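GH127 beta-L-arabinofuranoside (Geobacillus stearothermophilus, PDB 4QK0) probably hydrolyses beta-L-arabinofuranosidic linkages, acting as a family 127 glycoside hydrolase on L-arabinose-containing saccharides. Local coordinates at residues A[174-180]-A[213-217]; A[185-190]-A[227-231]; A[571-577]-A[644-648]. All blocks are in the same frame, centred on the assembly; numbering follows the deposited sequence.

Contact 1. Residues A[174-180]-A[213-217]; sequences IGTVFGR and LSQYF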
loop_
_atom_site.group_PDB
_atom_site.type_symbol
_atom_site.label_atom_id
_atom_site.label_comp_id
_atom_site.label_asym_id
_atom_site.label_seq_id
_atom_site.Cartn_x
_atom_site.Cartn_y
_atom_site.Cartn_z
ATOM N N ILE A 174 28.966 30.422 -8.832
ATOM C CA ILE A 174 27.983 29.524 -9.464
ATOM C C ILE A 174 27.543 30.066 -10.854
ATOM O O ILE A 174 27.374 29.336 -11.807
ATOM C CB ILE A 174 26.771 29.346 -8.537
ATOM C CG1 ILE A 174 27.167 28.461 -7.339
ATOM C CG2 ILE A 174 25.560 28.764 -9.297
ATOM C CD1 ILE A 174 26.149 28.507 -6.243
ATOM N N GLY A 175 27.377 31.375 -10.913
ATOM C CA GLY A 175 27.044 32.096 -12.154
ATOM C C GLY A 175 28.077 31.954 -13.243
ATOM O O GLY A 175 27.734 31.926 -14.395
ATOM N N THR A 176 29.359 31.824 -12.874
ATOM C CA THR A 176 30.368 31.581 -13.889
ATOM C C THR A 176 30.314 30.160 -14.369
ATOM O O THR A 176 30.633 29.889 -15.524
ATOM C CB THR A 176 31.812 31.905 -13.428
ATOM O OG1 THR A 176 32.230 31.021 -12.376
ATOM C CG2 THR A 176 31.933 33.388 -12.933
ATOM N N VAL A 177 29.961 29.247 -13.487
ATOM C CA VAL A 177 30.048 27.826 -13.817
ATOM C C VAL A 177 28.851 27.360 -14.639
ATOM O O VAL A 177 29.019 26.595 -15.595
ATOM C CB VAL A 177 30.100 26.985 -12.562
ATOM C CG1 VAL A 177 29.946 25.519 -12.901
ATOM C CG2 VAL A 177 31.413 27.217 -11.856
ATOM N N PHE A 178 27.668 27.806 -14.272
ATOM C CA PHE A 178 26.453 27.310 -14.933
ATOM C C PHE A 178 25.823 28.281 -15.925
ATOM O O PHE A 178 25.594 29.455 -15.605
ATOM C CB PHE A 178 25.410 26.929 -13.884
ATOM C CG PHE A 178 25.833 25.752 -13.068
ATOM C CD1 PHE A 178 25.613 24.484 -13.517
ATOM C CD2 PHE A 178 26.536 25.941 -11.900
ATOM C CE1 PHE A 178 26.033 23.395 -12.787
ATOM C CE2 PHE A 178 26.959 24.858 -11.145
ATOM C CZ PHE A 178 26.715 23.581 -11.596
ATOM N N GLY A 179 25.483 27.770 -17.099
ATOM C CA GLY A 179 24.782 28.587 -18.076
ATOM C C GLY A 179 24.888 28.012 -19.458
ATOM O O GLY A 179 25.357 26.887 -19.624
ATOM N N ARG A 180 24.495 28.807 -20.459
ATOM C CA ARG A 180 24.548 28.360 -21.848
ATOM C C ARG A 180 25.815 28.816 -22.545
ATOM O O ARG A 180 26.051 28.468 -23.687
ATOM C CB ARG A 180 23.319 28.865 -22.576
ATOM C CG ARG A 180 22.028 28.488 -21.893
ATOM C CD ARG A 180 20.794 29.043 -22.583
ATOM N NE ARG A 180 20.650 28.692 -23.984
ATOM C CZ ARG A 180 19.815 27.779 -24.493
ATOM N NH1 ARG A 180 19.003 27.054 -23.728
ATOM N NH2 ARG A 180 19.792 27.592 -25.818
ATOM N N LEU A 213 20.210 34.290 -13.235
ATOM C CA LEU A 213 20.718 32.967 -12.995
ATOM C C LEU A 213 19.537 32.033 -12.546
ATOM O O LEU A 213 19.373 30.958 -13.072
ATOM C CB LEU A 213 21.823 33.056 -11.919
ATOM C CG LEU A 213 22.507 31.748 -11.611
ATOM C CD1 LEU A 213 23.121 31.204 -12.878
ATOM C CD2 LEU A 213 23.563 31.929 -10.541
ATOM N N SER A 214 18.709 32.510 -11.636
ATOM C CA SER A 214 17.467 31.818 -11.257
ATOM C C SER A 214 16.648 31.481 -12.477
ATOM O O SER A 214 16.310 30.314 -12.718
ATOM C CB SER A 214 16.644 32.676 -10.295
ATOM O OG SER A 214 15.455 32.010 -9.863
ATOM N N GLN A 215 16.406 32.477 -13.329
ATOM C CA GLN A 215 15.690 32.241 -14.599
ATOM C C GLN A 215 16.363 31.221 -15.482
ATOM O O GLN A 215 15.684 30.379 -16.109
ATOM C CB GLN A 215 15.525 33.556 -15.399
ATOM C CG GLN A 215 14.551 33.432 -16.572
ATOM C CD GLN A 215 13.101 33.348 -16.093
ATOM O OE1 GLN A 215 12.628 34.258 -15.409
ATOM N NE2 GLN A 215 12.390 32.255 -16.424
ATOM N N TYR A 216 17.694 31.286 -15.568
ATOM C CA TYR A 216 18.413 30.329 -16.371
ATOM C C TYR A 216 18.137 28.883 -15.865
ATOM O O TYR A 216 17.895 27.972 -16.641
ATOM C CB TYR A 216 19.962 30.573 -16.403
ATOM C CG TYR A 216 20.650 29.275 -16.691
ATOM C CD1 TYR A 216 20.671 28.743 -17.957
ATOM C CD2 TYR A 216 21.154 28.495 -15.649
ATOM C CE1 TYR A 216 21.250 27.499 -18.189
ATOM C CE2 TYR A 216 21.737 27.270 -15.878
ATOM C CZ TYR A 216 21.758 26.765 -17.109
ATOM O OH TYR A 216 22.315 25.507 -17.299
ATOM N N PHE A 217 18.248 28.670 -14.561
ATOM C CA PHE A 217 18.100 27.289 -14.013
ATOM C C PHE A 217 16.694 26.701 -14.296
ATOM O O PHE A 217 16.549 25.568 -14.682
ATOM C CB PHE A 217 18.356 27.315 -12.504
ATOM C CG PHE A 217 19.832 27.288 -12.118
ATOM C CD1 PHE A 217 20.670 26.314 -12.578
ATOM C CD2 PHE A 217 20.340 28.233 -11.281
ATOM C CE1 PHE A 217 22.001 26.262 -12.187
ATOM C CE2 PHE A 217 21.654 28.186 -10.866
ATOM C CZ PHE A 217 22.503 27.204 -11.326
#
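Two helices of the catalytic domain meet where Phe-178 and Gly-179, in the turn that ends helix 162-177, pack on Tyr-216 and Phe-217 of helix 208-220. Gly-179 lies over one face of the Tyr-216 ring in a CH-pi contact, its CA 3.8 Å from the centroid of that ring and 19° off the normal. Glycine suits the place because the backbone angles would jam a CB against the carbonyl O of Phe-178. Beside it, Arg-180 brings its CG to 3.9 Å from Tyr-216 CE1, while its guanidinium bonds to Gln-220. The Tyr-216 hydroxyl hydrogen-bonds to the carbonyl of Gly-187; with an alanine in place of Tyr-216, Gly-179 would probably lose the ring that covers it and the Gly-187 carbonyl its hydroxyl partner. Deeper in, Phe-178 CB is 3.9 Å from Phe-217 CE1, their rings inclined at 52°. Ile-174 CG2 approaches the edge of the Phe-217 ring and also lies 3.9 Å from Leu-213 CD2. With its CG anti to the backbone N (chi1 -177°), Leu-213 carries CD2 to 3.8 Å from Gly-175 CA, apolar carbon against bare backbone. Such helix-against-helix packing is consistent with the (alpha/alpha)6 barrel expected of a six-hairpin catalytic domain.

Contact 2. Residues A[185-190]-A[227-231]; sequences IPGYDG and YFDQE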
loop_
_atom_site.group_PDB
_atom_site.type_symbol
_atom_site.label_atom_id
_atom_site.label_comp_id
_atom_site.label_asym_id
_atom_site.label_seq_id
_atom_site.Cartn_x
_atom_site.Cartn_y
_atom_site.Cartn_z
ATOM N N ILE A 185 28.560 24.924 -17.760
ATOM C CA ILE A 185 27.802 23.665 -17.690
ATOM C C ILE A 185 26.308 24.000 -17.868
ATOM O O ILE A 185 25.756 24.793 -17.083
ATOM C CB ILE A 185 28.030 22.972 -16.323
ATOM C CG1 ILE A 185 29.523 22.657 -16.118
ATOM C CG2 ILE A 185 27.249 21.677 -16.263
ATOM C CD1 ILE A 185 29.860 22.164 -14.723
ATOM N N PRO A 186 25.620 23.351 -18.819
ATOM C CA PRO A 186 24.200 23.621 -19.037
ATOM C C PRO A 186 23.327 22.794 -18.079
ATOM O O PRO A 186 22.405 22.076 -18.489
ATOM C CB PRO A 186 23.999 23.212 -20.501
ATOM C CG PRO A 186 24.925 22.073 -20.668
ATOM C CD PRO A 186 26.132 22.368 -19.780
ATOM N N GLY A 187 23.625 22.952 -16.792
ATOM C CA GLY A 187 23.119 22.089 -15.767
ATOM C C GLY A 187 22.224 22.784 -14.785
ATOM O O GLY A 187 21.953 23.985 -14.883
ATOM N N TYR A 188 21.856 22.013 -13.785
ATOM C CA TYR A 188 20.938 22.423 -12.716
ATOM C C TYR A 188 20.881 21.274 -11.662
ATOM O O TYR A 188 21.341 20.191 -11.957
ATOM C CB TYR A 188 19.553 22.710 -13.314
ATOM C CG TYR A 188 19.090 21.766 -14.376
ATOM C CD1 TYR A 188 18.557 20.513 -14.046
ATOM C CD2 TYR A 188 19.181 22.096 -15.740
ATOM C CE1 TYR A 188 18.141 19.628 -15.023
ATOM C CE2 TYR A 188 18.764 21.201 -16.718
ATOM C CZ TYR A 188 18.235 19.975 -16.355
ATOM O OH TYR A 188 17.769 19.098 -17.324
ATOM N N ASP A 189 20.335 21.502 -10.466
ATOM C CA ASP A 189 20.415 20.522 -9.360
ATOM C C ASP A 189 19.217 19.585 -9.422
ATOM O O ASP A 189 18.102 19.966 -9.818
ATOM C CB ASP A 189 20.476 21.213 -7.992
ATOM C CG ASP A 189 21.022 20.290 -6.844
ATOM O OD1 ASP A 189 20.421 19.235 -6.550
ATOM O OD2 ASP A 189 22.010 20.680 -6.208
ATOM N N GLY A 190 19.489 18.328 -9.074
ATOM C CA GLY A 190 18.468 17.295 -8.937
ATOM C C GLY A 190 17.479 17.634 -7.875
ATOM O O GLY A 190 16.332 17.186 -7.905
ATOM N N TYR A 227 20.579 17.129 -19.595
ATOM C CA TYR A 227 21.796 17.339 -18.823
ATOM C C TYR A 227 22.133 16.137 -17.938
ATOM O O TYR A 227 23.300 15.734 -17.846
ATOM C CB TYR A 227 21.710 18.605 -17.972
ATOM C CG TYR A 227 22.874 18.704 -17.040
ATOM C CD1 TYR A 227 24.176 18.818 -17.528
ATOM C CD2 TYR A 227 22.701 18.635 -15.685
ATOM C CE1 TYR A 227 25.260 18.848 -16.674
ATOM C CE2 TYR A 227 23.773 18.682 -14.832
ATOM C CZ TYR A 227 25.047 18.781 -15.320
ATOM O OH TYR A 227 26.082 18.846 -14.439
ATOM N N PHE A 228 21.139 15.554 -17.271
ATOM C CA PHE A 228 21.464 14.462 -16.344
ATOM C C PHE A 228 21.986 13.259 -17.070
ATOM O O PHE A 228 22.756 12.485 -16.509
ATOM C CB PHE A 228 20.250 14.073 -15.455
ATOM C CG PHE A 228 19.825 15.134 -14.487
ATOM C CD1 PHE A 228 20.757 16.014 -13.891
ATOM C CD2 PHE A 228 18.511 15.254 -14.134
ATOM C CE1 PHE A 228 20.383 16.977 -12.979
ATOM C CE2 PHE A 228 18.121 16.227 -13.211
ATOM C CZ PHE A 228 19.054 17.085 -12.645
ATOM N N ASP A 229 21.542 13.052 -18.307
ATOM C CA ASP A 229 22.117 11.950 -19.118
ATOM C C ASP A 229 23.551 12.248 -19.500
ATOM O O ASP A 229 24.387 11.364 -19.499
ATOM C CB ASP A 229 21.281 11.680 -20.386
ATOM C CG ASP A 229 20.011 10.902 -20.105
ATOM O OD1 ASP A 229 19.884 10.287 -19.019
ATOM O OD2 ASP A 229 19.099 10.945 -20.959
ATOM N N GLN A 230 23.840 13.506 -19.813
ATOM C CA GLN A 230 25.206 13.889 -20.195
ATOM C C GLN A 230 26.150 13.677 -19.041
ATOM O O GLN A 230 27.196 13.087 -19.230
ATOM C CB GLN A 230 25.269 15.343 -20.693
ATOM C CG GLN A 230 24.427 15.610 -21.948
ATOM C CD GLN A 230 24.311 17.088 -22.318
ATOM O OE1 GLN A 230 24.152 17.969 -21.466
ATOM N NE2 GLN A 230 24.358 17.355 -23.610
ATOM N N GLU A 231 25.814 14.157 -17.842
ATOM C CA GLU A 231 26.769 13.978 -16.721
ATOM C C GLU A 231 26.893 12.529 -16.282
ATOM O O GLU A 231 27.975 12.075 -15.882
ATOM C CB GLU A 231 26.467 14.900 -15.515
ATOM C CG GLU A 231 25.086 14.792 -14.914
ATOM C CD GLU A 231 25.019 15.264 -13.464
ATOM O OE1 GLU A 231 24.271 14.636 -12.683
ATOM O OE2 GLU A 231 25.696 16.272 -13.098
HETATM O O HOH W 1 18.570 16.358 -17.259
HETATM O O HOH W 2 18.586 19.390 -19.662
#
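The loop 185-190 passes the first turn of helix 227-234 with the CA atoms of Gly-187 and Tyr-227 5.8 Å apart, where an inverse gamma turn centred on Pro-186 ends at Gly-187. Gly-187 sets its CA over the centre of the Tyr-227 ring in a CH-pi contact, 3.5 Å from the centroid of that ring and 11° off the normal; a CB would collide with the ring, so glycine fits. Glu-231 CG lies over the rim of the opposite face, and Ile-185 CG2 comes within 3.5 Å of Tyr-227 CE1. Tyr-188 is the middle member of an aromatic cluster. Its CG sits between the backbone N and the carbonyl carbon (chi1 40°), which turns the ring in among the helix residues: it receives the edge of Tyr-227 on its face and sets its own edge on the face of Phe-228, with CE1 of Tyr-188 3.6 Å from CZ of Phe-228. The Tyr-188 hydroxyl ends near Tyr-227 CB, beside two waters, and Gly-222 N bonds to it. The protein surfaces thus meet through carbon and aromatic faces, while the waters accept from Phe-228 N and Tyr-227 N, and the tyrosine hydroxyl, which a phenylalanine lacks, probably steadies them.

Contact 3. Residues A[571-577]-A[644-648]; sequences ANLFLPR and WVNEK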
loop_
_atom_site.group_PDB
_atom_site.type_symbol
_atom_site.label_atom_id
_atom_site.label_comp_id
_atom_site.label_asym_id
_atom_site.label_seq_id
_atom_site.Cartn_x
_atom_site.Cartn_y
_atom_site.Cartn_z
ATOM N N ALA A 571 -12.315 2.523 12.273
ATOM C CA ALA A 571 -13.053 2.199 11.011
ATOM C C ALA A 571 -14.480 1.766 11.301
ATOM O O ALA A 571 -15.391 2.055 10.529
ATOM C CB ALA A 571 -12.335 1.109 10.235
ATOM N N ASN A 572 -14.704 1.151 12.466
ATOM C CA ASN A 572 -16.048 0.727 12.914
ATOM C C ASN A 572 -16.783 1.823 13.723
ATOM O O ASN A 572 -17.336 1.582 14.825
ATOM C CB ASN A 572 -15.903 -0.541 13.766
ATOM C CG ASN A 572 -17.228 -1.106 14.192
ATOM O OD1 ASN A 572 -18.189 -1.195 13.401
ATOM N ND2 ASN A 572 -17.295 -1.513 15.443
ATOM N N LEU A 573 -16.696 3.047 13.218
ATOM C CA LEU A 573 -17.406 4.212 13.767
ATOM C C LEU A 573 -18.055 4.865 12.596
ATOM O O LEU A 573 -17.402 5.118 11.585
ATOM C CB LEU A 573 -16.469 5.244 14.371
ATOM C CG LEU A 573 -16.324 5.362 15.885
ATOM C CD1 LEU A 573 -15.378 6.511 16.193
ATOM C CD2 LEU A 573 -17.624 5.627 16.580
ATOM N N PHE A 574 -19.341 5.111 12.730
ATOM C CA PHE A 574 -20.168 5.614 11.673
ATOM C C PHE A 574 -20.848 6.867 12.200
ATOM O O PHE A 574 -21.452 6.867 13.279
ATOM C CB PHE A 574 -21.173 4.543 11.197
ATOM C CG PHE A 574 -20.506 3.309 10.648
ATOM C CD1 PHE A 574 -20.026 2.317 11.496
ATOM C CD2 PHE A 574 -20.313 3.165 9.291
ATOM C CE1 PHE A 574 -19.382 1.200 10.997
ATOM C CE2 PHE A 574 -19.674 2.070 8.781
ATOM C CZ PHE A 574 -19.202 1.071 9.642
ATOM N N LEU A 575 -20.726 7.946 11.437
ATOM C CA LEU A 575 -21.289 9.205 11.839
ATOM C C LEU A 575 -22.537 9.377 11.059
ATOM O O LEU A 575 -22.478 9.564 9.858
ATOM C CB LEU A 575 -20.272 10.332 11.570
ATOM C CG LEU A 575 -20.728 11.717 12.013
ATOM C CD1 LEU A 575 -20.945 11.779 13.525
ATOM C CD2 LEU A 575 -19.716 12.801 11.653
ATOM N N PRO A 576 -23.695 9.323 11.706
ATOM C CA PRO A 576 -24.921 9.628 10.949
ATOM C C PRO A 576 -24.997 11.081 10.516
ATOM O O PRO A 576 -24.474 11.965 11.204
ATOM C CB PRO A 576 -26.047 9.378 11.946
ATOM C CG PRO A 576 -25.420 8.781 13.129
ATOM C CD PRO A 576 -23.968 9.120 13.128
ATOM N N ARG A 577 -25.596 11.320 9.351
ATOM C CA ARG A 577 -25.743 12.695 8.765
ATOM C C ARG A 577 -26.438 13.670 9.716
ATOM O O ARG A 577 -26.114 14.843 9.739
ATOM C CB ARG A 577 -26.491 12.695 7.375
ATOM C CG ARG A 577 -27.977 12.295 7.384
ATOM C CD ARG A 577 -28.141 10.819 7.756
ATOM N NE ARG A 577 -28.519 10.495 9.148
ATOM C CZ ARG A 577 -28.492 9.242 9.628
ATOM N NH1 ARG A 577 -28.089 8.222 8.856
ATOM N NH2 ARG A 577 -28.872 8.992 10.868
ATOM N N TRP A 644 -10.854 10.870 8.079
ATOM C CA TRP A 644 -12.011 10.608 7.302
ATOM C C TRP A 644 -12.795 9.486 7.972
ATOM O O TRP A 644 -12.372 8.331 7.980
ATOM C CB TRP A 644 -11.614 10.265 5.870
ATOM C CG TRP A 644 -11.128 11.444 5.165
ATOM C CD1 TRP A 644 -9.829 11.838 5.000
ATOM C CD2 TRP A 644 -11.928 12.405 4.493
ATOM N NE1 TRP A 644 -9.783 12.997 4.315
ATOM C CE2 TRP A 644 -11.064 13.356 3.961
ATOM C CE3 TRP A 644 -13.301 12.545 4.281
ATOM C CZ2 TRP A 644 -11.514 14.454 3.234
ATOM C CZ3 TRP A 644 -13.746 13.605 3.542
ATOM C CH2 TRP A 644 -12.846 14.576 3.046
ATOM N N VAL A 645 -13.962 9.804 8.474
ATOM C CA VAL A 645 -14.784 8.812 9.154
ATOM C C VAL A 645 -15.944 8.338 8.282
ATOM O O VAL A 645 -16.510 9.116 7.512
ATOM C CB VAL A 645 -15.133 9.221 10.632
ATOM C CG1 VAL A 645 -14.604 10.564 11.044
ATOM C CG2 VAL A 645 -16.580 9.075 11.004
ATOM N N ASN A 646 -16.244 7.057 8.370
ATOM C CA ASN A 646 -17.382 6.487 7.711
ATOM C C ASN A 646 -18.683 7.134 8.075
ATOM O O ASN A 646 -18.937 7.418 9.195
ATOM C CB ASN A 646 -17.492 4.993 7.952
ATOM C CG ASN A 646 -16.433 4.225 7.277
ATOM O OD1 ASN A 646 -15.678 3.587 7.910
ATOM N ND2 ASN A 646 -16.383 4.287 6.005
ATOM N N GLU A 647 -19.494 7.344 7.076
ATOM C CA GLU A 647 -20.731 8.035 7.218
ATOM C C GLU A 647 -21.917 7.094 7.301
ATOM O O GLU A 647 -21.958 6.086 6.670
ATOM C CB GLU A 647 -20.855 9.040 6.072
ATOM C CG GLU A 647 -22.049 9.951 6.066
ATOM C CD GLU A 647 -21.806 11.308 5.403
ATOM O OE1 GLU A 647 -21.576 11.375 4.195
ATOM O OE2 GLU A 647 -21.877 12.321 6.097
ATOM N N LYS A 648 -22.842 7.448 8.168
ATOM C CA LYS A 648 -24.201 6.922 8.296
ATOM C C LYS A 648 -24.406 5.440 8.395
ATOM O O LYS A 648 -24.979 4.981 9.370
ATOM C CB LYS A 648 -25.136 7.547 7.275
ATOM C CG LYS A 648 -25.346 6.727 6.027
ATOM C CD LYS A 648 -26.813 6.675 5.645
ATOM C CE LYS A 648 -27.287 5.250 5.413
ATOM N NZ LYS A 648 -28.369 4.905 6.359
HETATM O O HOH W 3 -14.977 5.428 10.790
#
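A short, weakly bonded parallel pairing sets Leu-575, at the start of strand 574-586, opposite Glu-647, near the very C terminus, in the mixed sheet of the C-terminal domain. Leu-575 straddles Glu-647: its N donates to Asn-646 O at 2.9 Å, with an N-H...O angle of 163° and the donor in the carbonyl plane, and its O accepts from Lys-648 N at 2.7 Å. The second bond is equally straight at the hydrogen, 167°, but its donor stands well above the carbonyl plane. A CA-H...O contact, Phe-574 CA to Asn-646 O at 3.3 Å, gives that carbonyl a further neighbour. At the edge of this pairing a water bridges Leu-573 O and Asn-646 N, accepting from the amide at 3.2 Å.

This is the parallel pair in a sheet whose other pairings are antiparallel. Strand 641-647 also bonds to strand 549-554, through Val-645 with Val-550 and Glu-647 with Gly-548, while Phe-574 bonds to Glu-601 on strand 593-603, so the contact lies inside the sheet.

Side chains alternate between its faces. On one, Leu-575 CB packs 3.9 Å from Val-645 CG2, branched aliphatic groups suited to a buried layer that Phe-625 extends; partly exposed Glu-647 has its carboxylate in a salt bridge with Lys-538. On the other, Phe-574, its CG anti to the carbonyl carbon (chi1 -61°), runs alongside Asn-646 and brings CD2 to 3.6 Å from Asn-646 CB. Gly-548 of the second subunit packs on Phe-574, and Ala-547 of that subunit on Asn-646. Beyond the paired residues the side chains of Arg-577 and Lys-648 are poorly ordered, and their modelled positions carry little weight.

In the fold
From the N terminus, helix 162-177 leads into contact 1, which closes a loop back from helix 208-220. Segment 185-190 lies within that loop but finds its partner beyond it, at 227-231, so contacts 1 and 2 cross. Their centres are 12 Å apart, and they touch: Val-177 O and Ile-185 N make a probable hydrogen bond. Together they tie helices 162-177, 208-220 and 227-234 together with the loop that precedes helix 194-205. Contact 3 comes much later and in series, bringing the chain's last residues back to the start of strand 574-586 in the C-terminal domain. Its nearest atoms lie about 35 Å from contact 1 and about 29 Å from contact 2.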